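Long-range contact in MdbA protein (Corynebacterium diphtheriae, PDB 5C00), which is a thiol-disulfide oxidoreductase of the thioredoxin-fold, DsbA-like family and is essential for viability, pilus assembly, toxin production and virulence: residues Glu20-Thr25 / Ala72-Asp77. Residues are numbered along the deposited sequence; the frame is centred on the assembly and turned at random.
Sequences ESVSFT and AIENGD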
loop_
_atom_site.group_PDB
_atom_site.type_symbol
_atom_site.label_atom_id
_atom_site.label_comp_id
_atom_site.label_asym_id
_atom_site.label_seq_id
_atom_site.Cartn_x
_atom_site.Cartn_y
_atom_site.Cartn_z
ATOM N N GLU A 20 -2.873 10.355 -10.754
ATOM C CA GLU A 20 -3.510 9.451 -11.708
ATOM C C GLU A 20 -4.952 9.272 -11.283
ATOM O O GLU A 20 -5.248 9.179 -10.106
ATOM C CB GLU A 20 -2.775 8.101 -11.742
ATOM C CG GLU A 20 -3.533 6.935 -12.380
ATOM C CD GLU A 20 -2.758 5.618 -12.360
ATOM O OE1 GLU A 20 -1.795 5.462 -11.558
ATOM O OE2 GLU A 20 -3.123 4.710 -13.143
ATOM N N SER A 21 -5.849 9.252 -12.260
ATOM C CA SER A 21 -7.251 9.011 -12.028
ATOM C C SER A 21 -7.439 7.492 -11.917
ATOM O O SER A 21 -6.906 6.782 -12.735
ATOM C CB SER A 21 -8.014 9.513 -13.233
ATOM O OG SER A 21 -9.372 9.226 -13.131
ATOM N N VAL A 22 -8.261 7.028 -10.980
ATOM C CA VAL A 22 -8.547 5.587 -10.866
ATOM C C VAL A 22 -10.028 5.475 -10.618
ATOM O O VAL A 22 -10.618 6.377 -10.042
ATOM C CB VAL A 22 -7.784 4.921 -9.704
ATOM C CG1 VAL A 22 -6.274 4.959 -9.961
ATOM C CG2 VAL A 22 -8.136 5.573 -8.368
ATOM N N SER A 23 -10.640 4.417 -11.117
ATOM C CA SER A 23 -12.082 4.289 -10.974
ATOM C C SER A 23 -12.483 3.202 -9.982
ATOM O O SER A 23 -13.681 2.929 -9.837
ATOM C CB SER A 23 -12.701 3.988 -12.307
ATOM O OG SER A 23 -12.121 2.805 -12.847
ATOM N N PHE A 24 -11.522 2.570 -9.318
ATOM C CA PHE A 24 -11.820 1.518 -8.357
ATOM C C PHE A 24 -12.162 2.115 -7.011
ATOM O O PHE A 24 -11.961 3.310 -6.779
ATOM C CB PHE A 24 -10.687 0.470 -8.273
ATOM C CG PHE A 24 -9.322 1.022 -7.962
ATOM C CD1 PHE A 24 -9.012 1.490 -6.691
ATOM C CD2 PHE A 24 -8.334 1.082 -8.934
ATOM C CE1 PHE A 24 -7.742 1.990 -6.391
ATOM C CE2 PHE A 24 -7.065 1.572 -8.628
ATOM C CZ PHE A 24 -6.780 2.037 -7.368
ATOM N N THR A 25 -12.671 1.286 -6.115
ATOM C CA THR A 25 -12.901 1.705 -4.733
ATOM C C THR A 25 -12.108 0.746 -3.818
ATOM O O THR A 25 -11.218 -0.033 -4.269
ATOM C CB THR A 25 -14.440 1.746 -4.417
ATOM O OG1 THR A 25 -14.682 2.272 -3.107
ATOM C CG2 THR A 25 -15.032 0.392 -4.512
ATOM N N ALA A 72 -6.829 -4.382 -14.277
ATOM C CA ALA A 72 -7.497 -5.625 -13.960
ATOM C C ALA A 72 -8.482 -5.447 -12.817
ATOM O O ALA A 72 -9.546 -6.069 -12.795
ATOM C CB ALA A 72 -6.456 -6.697 -13.617
ATOM N N ILE A 73 -8.105 -4.609 -11.862
ATOM C CA ILE A 73 -8.988 -4.224 -10.778
ATOM C C ILE A 73 -10.146 -3.439 -11.379
ATOM O O ILE A 73 -11.284 -3.750 -11.102
ATOM C CB ILE A 73 -8.302 -3.365 -9.686
ATOM C CG1 ILE A 73 -7.181 -4.125 -8.967
ATOM C CG2 ILE A 73 -9.312 -2.917 -8.669
ATOM C CD1 ILE A 73 -6.262 -3.203 -8.173
ATOM N N GLU A 74 -9.881 -2.438 -12.211
ATOM C CA GLU A 74 -11.000 -1.617 -12.724
ATOM C C GLU A 74 -11.962 -2.451 -13.584
ATOM O O GLU A 74 -13.159 -2.192 -13.578
ATOM C CB GLU A 74 -10.478 -0.383 -13.480
ATOM C CG GLU A 74 -9.855 0.634 -12.574
ATOM C CD GLU A 74 -9.092 1.733 -13.303
ATOM O OE1 GLU A 74 -8.645 1.458 -14.419
ATOM O OE2 GLU A 74 -8.881 2.842 -12.726
ATOM N N ASN A 75 -11.442 -3.480 -14.271
ATOM C CA ASN A 75 -12.237 -4.457 -15.039
ATOM C C ASN A 75 -13.057 -5.439 -14.235
ATOM O O ASN A 75 -13.897 -6.172 -14.784
ATOM C CB ASN A 75 -11.313 -5.340 -15.857
ATOM C CG ASN A 75 -10.755 -4.635 -17.034
ATOM O OD1 ASN A 75 -11.182 -3.530 -17.349
ATOM N ND2 ASN A 75 -9.795 -5.267 -17.705
ATOM N N GLY A 76 -12.818 -5.512 -12.931
ATOM C CA GLY A 76 -13.562 -6.436 -12.078
ATOM C C GLY A 76 -13.026 -7.869 -12.068
ATOM O O GLY A 76 -13.664 -8.765 -11.495
ATOM N N ASP A 77 -11.824 -8.076 -12.629
ATOM C CA ASP A 77 -11.224 -9.412 -12.769
ATOM C C ASP A 77 -10.442 -9.891 -11.555
ATOM O O ASP A 77 -10.261 -11.115 -11.362
ATOM C CB ASP A 77 -10.271 -9.458 -13.979
ATOM C CG ASP A 77 -11.011 -9.320 -15.327
ATOM O OD1 ASP A 77 -12.135 -9.852 -15.432
ATOM O OD2 ASP A 77 -10.468 -8.665 -16.252
#
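Phe24, in the irregular 20-25 segment leading into strand 25-29, comes within 5.4 Å of Glu74, CA to CA, at the C-terminal end of helix 56-74. Glu74 reaches over with its chain extended beyond CG, and the backbone N of Ser23 donates to its OE2 at 2.9 Å. This bond is fairly straight (162°) but arrives on the anti side, 28° out of the carboxylate plane. OE1 forms a salt bridge with Lys71, so each oxygen has a partner; a long acidic residue suits this place. The small Ser23 lets its OG lie 3.2 Å from Glu74 CG. With CG between backbone N and carbonyl carbon (chi1 55°), the Phe24 ring turns its CD2 edge to Glu74 CG, 4.0 Å away, while Val22 CB lies above one face, toward its rim. Phe24 CB meets Ile73 CG2 at 3.7 Å; branching at CB gives Ile73 this methyl, and both side chains rest on Leu35. Asp77 N to Ala72 O and Gly76 N to Ile73 O (3.0 Å each) close a Schellman motif, where a CB on Gly76, at positive phi, would jam against the preceding carbonyl O. This capped helix end meets an edge-strand loop in a thioredoxin fold; the helix start carries a CxxC pair, probably the redox site.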